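Local structure of myosin-I heavy chain (Dictyostelium discoideum, 5EJY) at residues A[79-84]-A[191-196]; A[419-424]-A[469-474]. The protein is an actin-based motor, myosin VII, involved in the early steps of phagocytosis and adhesion, represented here by its first tail MyTH4-FERM module. One frame throughout, in Å; residues are numbered along the deposited sequence.

Contacts 1 and 2 lie on opposite sides of the chain's centre, their own centres 53 Å apart and their nearest atoms about 34 Å apart, so neither touches the other. They follow one another along the chain: contact 1 is complete before contact 2 begins. Contact 1, 79-84 with 191-196, joins two helices of the all-helical MyTH4 domain, close in sequence to the passage into the FERM domain. Contact 2, 419-424 with 469-474, belongs to the C-terminal lobe of the FERM domain, where a loop and a turn between neighbouring strands meet. Each is thus internal to its own domain, and neither joins the two.

Contact 1: residues A[79-84]-A[191-196]; sequences KDPADF and ELESIK
The start of helix 81-97 approaches the end of helix 189-196, the closest CA atoms, those of Pro81 and Glu193, lying 8.6 Å apart, so side chains alone bridge the gap. Two thin contacts result. Glu193 reaches out with its chain extended beyond CG, and its OE2 comes to 3.9 Å from CB of Pro81 and equally near CG of that ring, a van der Waals contact of the carboxylate oxygen with two methylenes, with no hydrogen bond. One turn further on, with CG anti to the backbone N (chi1 -178°), the Phe84 ring is swung toward helix 189-196, where CE2 meets CD of Lys196 at 4.1 Å. The lysine methylene stands at the ring's edge, near its plane, and the two side chains run roughly perpendicular. Lys196 is bent near its end, and its NZ is engaged in a salt bridge with Glu127 of helix 119-133. Asp80 is the N-cap of helix 81-97, its OD1 accepting a weak bond from Asp83 N, 3.3 Å long. Tyr85 adds to the interface, touching Leu192, Glu193 and Lys196. Sparse as it is, this is helix-to-helix packing within the helical bundle of the MyTH4 domain, joining helix 81-97 to helix 189-196, which precedes strand 201-207.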
loop_
_atom_site.group_PDB
_atom_site.type_symbol
_atom_site.label_atom_id
_atom_site.label_comp_id
_atom_site.label_asym_id
_atom_site.label_seq_id
_atom_site.Cartn_x
_atom_site.Cartn_y
_atom_site.Cartn_z
ATOM N N LYS A 79 -22.948 11.891 10.918
ATOM C CA LYS A 79 -23.270 11.205 12.161
ATOM C C LYS A 79 -22.982 9.703 12.111
ATOM O O LYS A 79 -22.642 9.098 13.128
ATOM C CB LYS A 79 -24.733 11.452 12.539
ATOM N N ASP A 80 -23.119 9.103 10.931
ATOM C CA ASP A 80 -22.932 7.663 10.797
ATOM C C ASP A 80 -22.388 7.296 9.417
ATOM O O ASP A 80 -23.082 6.660 8.623
ATOM C CB ASP A 80 -24.261 6.947 11.041
ATOM C CG ASP A 80 -24.089 5.463 11.294
ATOM O OD1 ASP A 80 -22.984 4.930 11.043
ATOM O OD2 ASP A 80 -25.066 4.826 11.740
ATOM N N PRO A 81 -21.137 7.695 9.129
ATOM C CA PRO A 81 -20.521 7.480 7.815
ATOM C C PRO A 81 -20.663 6.042 7.323
ATOM O O PRO A 81 -20.824 5.816 6.122
ATOM C CB PRO A 81 -19.050 7.819 8.063
ATOM C CG PRO A 81 -19.090 8.823 9.161
ATOM C CD PRO A 81 -20.225 8.393 10.053
ATOM N N ALA A 82 -20.607 5.081 8.238
ATOM C CA ALA A 82 -20.735 3.681 7.861
ATOM C C ALA A 82 -22.106 3.406 7.251
ATOM O O ALA A 82 -22.223 2.697 6.251
ATOM C CB ALA A 82 -20.494 2.789 9.059
ATOM N N ASP A 83 -23.144 3.966 7.860
ATOM C CA ASP A 83 -24.499 3.812 7.353
ATOM C C ASP A 83 -24.672 4.577 6.037
ATOM O O ASP A 83 -25.218 4.055 5.063
ATOM C CB ASP A 83 -25.505 4.306 8.397
ATOM C CG ASP A 83 -26.942 4.117 7.956
ATOM O OD1 ASP A 83 -27.239 3.085 7.319
ATOM O OD2 ASP A 83 -27.773 5.003 8.241
ATOM N N PHE A 84 -24.193 5.815 6.016
ATOM C CA PHE A 84 -24.287 6.661 4.834
ATOM C C PHE A 84 -23.688 6.013 3.583
ATOM O O PHE A 84 -24.212 6.161 2.482
ATOM C CB PHE A 84 -23.585 7.990 5.095
ATOM C CG PHE A 84 -23.661 8.951 3.948
ATOM C CD1 PHE A 84 -24.839 9.629 3.675
ATOM C CD2 PHE A 84 -22.556 9.185 3.146
ATOM C CE1 PHE A 84 -24.921 10.516 2.623
ATOM C CE2 PHE A 84 -22.625 10.077 2.086
ATOM C CZ PHE A 84 -23.812 10.746 1.825
ATOM N N GLU A 191 -11.530 6.878 2.262
ATOM C CA GLU A 191 -11.307 7.197 0.858
ATOM C C GLU A 191 -12.568 7.770 0.203
ATOM O O GLU A 191 -12.499 8.745 -0.551
ATOM C CB GLU A 191 -10.811 5.952 0.106
ATOM C CG GLU A 191 -10.551 6.187 -1.384
ATOM C CD GLU A 191 -10.192 4.903 -2.125
ATOM O OE1 GLU A 191 -9.957 3.854 -1.468
ATOM O OE2 GLU A 191 -10.132 4.936 -3.369
ATOM N N LEU A 192 -13.718 7.165 0.486
ATOM C CA LEU A 192 -14.983 7.641 -0.081
ATOM C C LEU A 192 -15.280 9.075 0.331
ATOM O O LEU A 192 -15.791 9.864 -0.465
ATOM C CB LEU A 192 -16.150 6.724 0.321
ATOM C CG LEU A 192 -16.147 5.325 -0.303
ATOM C CD1 LEU A 192 -17.171 4.446 0.372
ATOM C CD2 LEU A 192 -16.424 5.416 -1.802
ATOM N N GLU A 193 -14.960 9.414 1.575
ATOM C CA GLU A 193 -15.133 10.791 2.049
ATOM C C GLU A 193 -14.336 11.785 1.210
ATOM O O GLU A 193 -14.861 12.819 0.797
ATOM C CB GLU A 193 -14.788 10.896 3.539
ATOM C CG GLU A 193 -15.813 10.191 4.417
ATOM C CD GLU A 193 -15.432 10.143 5.887
ATOM O OE1 GLU A 193 -14.227 9.995 6.199
ATOM O OE2 GLU A 193 -16.349 10.244 6.734
ATOM N N SER A 194 -13.075 11.463 0.942
ATOM C CA SER A 194 -12.239 12.276 0.059
ATOM C C SER A 194 -12.773 12.348 -1.373
ATOM O O SER A 194 -12.849 13.424 -1.968
ATOM C CB SER A 194 -10.806 11.733 0.036
ATOM O OG SER A 194 -10.188 11.889 1.300
ATOM N N ILE A 195 -13.125 11.195 -1.940
ATOM C CA ILE A 195 -13.651 11.159 -3.299
ATOM C C ILE A 195 -14.896 12.031 -3.399
ATOM O O ILE A 195 -15.024 12.838 -4.322
ATOM C CB ILE A 195 -14.017 9.720 -3.728
ATOM C CG1 ILE A 195 -12.753 8.856 -3.809
ATOM C CG2 ILE A 195 -14.741 9.733 -5.079
ATOM C CD1 ILE A 195 -13.040 7.369 -3.941
ATOM N N LYS A 196 -15.810 11.856 -2.447
ATOM C CA LYS A 196 -17.067 12.607 -2.443
ATOM C C LYS A 196 -16.785 14.092 -2.567
ATOM O O LYS A 196 -17.406 14.786 -3.384
ATOM C CB LYS A 196 -17.877 12.319 -1.168
ATOM C CG LYS A 196 -19.154 13.166 -1.009
ATOM C CD LYS A 196 -20.082 12.608 0.073
ATOM C CE LYS A 196 -20.855 13.698 0.807
ATOM N NZ LYS A 196 -21.266 14.847 -0.054
#

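Contact 2: residues A[419-424]-A[469-474]; sequences ESLPYP and IILENK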
loop_
_atom_site.group_PDB
_atom_site.type_symbol
_atom_site.label_atom_id
_atom_site.label_comp_id
_atom_site.label_asym_id
_atom_site.label_seq_id
_atom_site.Cartn_x
_atom_site.Cartn_y
_atom_site.Cartn_z
ATOM N N GLU A 419 14.599 -32.724 6.621
ATOM C CA GLU A 419 15.328 -33.702 7.416
ATOM C C GLU A 419 16.656 -34.065 6.757
ATOM O O GLU A 419 17.382 -34.941 7.235
ATOM C CB GLU A 419 14.474 -34.958 7.625
ATOM N N SER A 420 16.968 -33.397 5.653
ATOM C CA SER A 420 18.182 -33.705 4.905
ATOM C C SER A 420 18.939 -32.448 4.492
ATOM O O SER A 420 19.733 -32.472 3.547
ATOM C CB SER A 420 17.865 -34.554 3.674
ATOM O OG SER A 420 17.150 -33.809 2.710
ATOM N N LEU A 421 18.675 -31.351 5.196
ATOM C CA LEU A 421 19.487 -30.150 5.071
ATOM C C LEU A 421 20.164 -29.859 6.403
ATOM O O LEU A 421 19.585 -30.084 7.456
ATOM C CB LEU A 421 18.627 -28.960 4.647
ATOM C CG LEU A 421 18.017 -29.081 3.256
ATOM C CD1 LEU A 421 17.105 -27.888 2.960
ATOM C CD2 LEU A 421 19.114 -29.185 2.218
ATOM N N PRO A 422 21.389 -29.320 6.355
ATOM C CA PRO A 422 22.238 -29.096 7.533
ATOM C C PRO A 422 21.873 -27.914 8.414
ATOM O O PRO A 422 22.301 -27.900 9.564
ATOM C CB PRO A 422 23.617 -28.851 6.924
ATOM C CG PRO A 422 23.349 -28.351 5.563
ATOM C CD PRO A 422 22.095 -29.026 5.097
ATOM N N TYR A 423 21.131 -26.939 7.897
ATOM C CA TYR A 423 20.873 -25.705 8.644
ATOM C C TYR A 423 19.941 -25.918 9.819
ATOM O O TYR A 423 19.126 -26.833 9.807
ATOM C CB TYR A 423 20.284 -24.645 7.710
ATOM C CG TYR A 423 20.832 -24.775 6.320
ATOM C CD1 TYR A 423 22.151 -24.448 6.046
ATOM C CD2 TYR A 423 20.048 -25.275 5.291
ATOM C CE1 TYR A 423 22.663 -24.581 4.778
ATOM C CE2 TYR A 423 20.554 -25.417 4.019
ATOM C CZ TYR A 423 21.862 -25.074 3.771
ATOM O OH TYR A 423 22.368 -25.218 2.505
ATOM N N PRO A 424 20.063 -25.063 10.842
ATOM C CA PRO A 424 19.116 -24.995 11.956
ATOM C C PRO A 424 17.717 -24.666 11.447
ATOM O O PRO A 424 17.582 -24.060 10.375
ATOM C CB PRO A 424 19.656 -23.838 12.801
ATOM C CG PRO A 424 21.110 -23.771 12.455
ATOM C CD PRO A 424 21.176 -24.115 11.004
ATOM N N ILE A 469 13.976 -22.487 -2.867
ATOM C CA ILE A 469 15.207 -21.951 -3.417
ATOM C C ILE A 469 16.140 -23.107 -3.753
ATOM O O ILE A 469 16.284 -24.035 -2.964
ATOM C CB ILE A 469 15.868 -21.025 -2.395
ATOM C CG1 ILE A 469 14.996 -19.774 -2.192
ATOM C CG2 ILE A 469 17.264 -20.646 -2.829
ATOM C CD1 ILE A 469 14.932 -19.346 -0.745
ATOM N N ILE A 470 16.758 -23.050 -4.925
ATOM C CA ILE A 470 17.594 -24.163 -5.377
ATOM C C ILE A 470 19.031 -23.974 -4.928
ATOM O O ILE A 470 19.642 -22.916 -5.158
ATOM C CB ILE A 470 17.554 -24.317 -6.899
ATOM C CG1 ILE A 470 16.112 -24.420 -7.391
ATOM C CG2 ILE A 470 18.363 -25.547 -7.344
ATOM C CD1 ILE A 470 15.418 -25.678 -6.964
ATOM N N LEU A 471 19.572 -25.002 -4.283
ATOM C CA LEU A 471 20.963 -24.987 -3.851
ATOM C C LEU A 471 21.904 -25.477 -4.957
ATOM O O LEU A 471 21.463 -25.978 -5.998
ATOM C CB LEU A 471 21.125 -25.803 -2.570
ATOM C CG LEU A 471 20.086 -25.420 -1.518
ATOM C CD1 LEU A 471 20.144 -26.322 -0.287
ATOM C CD2 LEU A 471 20.246 -23.945 -1.124
ATOM N N GLU A 472 23.200 -25.313 -4.738
ATOM C CA GLU A 472 24.185 -25.650 -5.764
ATOM C C GLU A 472 24.136 -27.141 -6.153
ATOM O O GLU A 472 24.411 -27.496 -7.303
ATOM C CB GLU A 472 25.593 -25.236 -5.309
ATOM C CG GLU A 472 26.712 -25.597 -6.285
ATOM C CD GLU A 472 26.550 -24.950 -7.657
ATOM O OE1 GLU A 472 26.260 -23.736 -7.723
ATOM O OE2 GLU A 472 26.715 -25.661 -8.675
ATOM N N ASN A 473 23.745 -27.996 -5.208
ATOM C CA ASN A 473 23.688 -29.442 -5.464
ATOM C C ASN A 473 22.366 -29.898 -6.067
ATOM O O ASN A 473 22.078 -31.100 -6.146
ATOM C CB ASN A 473 24.010 -30.248 -4.203
ATOM C CG ASN A 473 23.091 -29.923 -3.033
ATOM O OD1 ASN A 473 21.968 -29.454 -3.216
ATOM N ND2 ASN A 473 23.567 -30.195 -1.821
ATOM N N LYS A 474 21.566 -28.924 -6.482
ATOM C CA LYS A 474 20.287 -29.182 -7.117
ATOM C C LYS A 474 19.157 -29.531 -6.147
ATOM O O LYS A 474 18.028 -29.723 -6.584
ATOM C CB LYS A 474 20.410 -30.248 -8.222
ATOM C CG LYS A 474 21.424 -29.900 -9.308
ATOM C CD LYS A 474 21.155 -30.667 -10.599
ATOM C CE LYS A 474 22.013 -30.138 -11.749
ATOM N NZ LYS A 474 21.605 -28.767 -12.199
#
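Loop 419-424, which has no regular secondary structure, faces the end of strand 466-470 and the type I beta turn from Leu471 to Lys474, closed by a backbone hydrogen bond from Lys474 N to Leu471 O of 3.0 Å. The backbones stay well apart, the nearest CA atoms being those of Leu421 and Leu471 at 10.4 Å, and no hydrogen bond spans them. Leu471, the first residue of the turn, fills the gap. With CG anti to the carbonyl carbon (chi1 -49°), its branch is carried out toward the loop, where the methyl CD1 touches both partners. CD2 of Leu421 meets this methyl at 3.9 Å, in an apolar contact of two branched ends whose side chains are set at a slant. The side chains of Tyr423 and Leu471 run toward each other from opposite directions: OH of Tyr423 lies 3.7 Å from CD1 of Leu471, and CE2 of the same ring is 4.4 Å away. The methyl lies at the ring's edge, near its plane. One face instead receives Pro422, whose CG stands 3.9 Å above the ring plane, offset toward the rim. Although the hydroxyl abuts a methyl, it is hydrogen-bonded to Glu448 of strand 445-450, which anchors the hydroxyl end of the ring. Leu471 also packs on Glu448 and Val450 of that strand, and Leu421 reaches Leu477 of strand 476-480. The loop joins strands 410-415 and 426-432 of a four-stranded antiparallel sheet, and the turn joins strands 466-470 and 476-480 of a three-stranded one. These two sheets, followed by helix 484-499, match the PH/PTB-like F3 lobe of FERM domains, in which the contact ties together a strand-connecting loop of one sheet and a hairpin turn of the other.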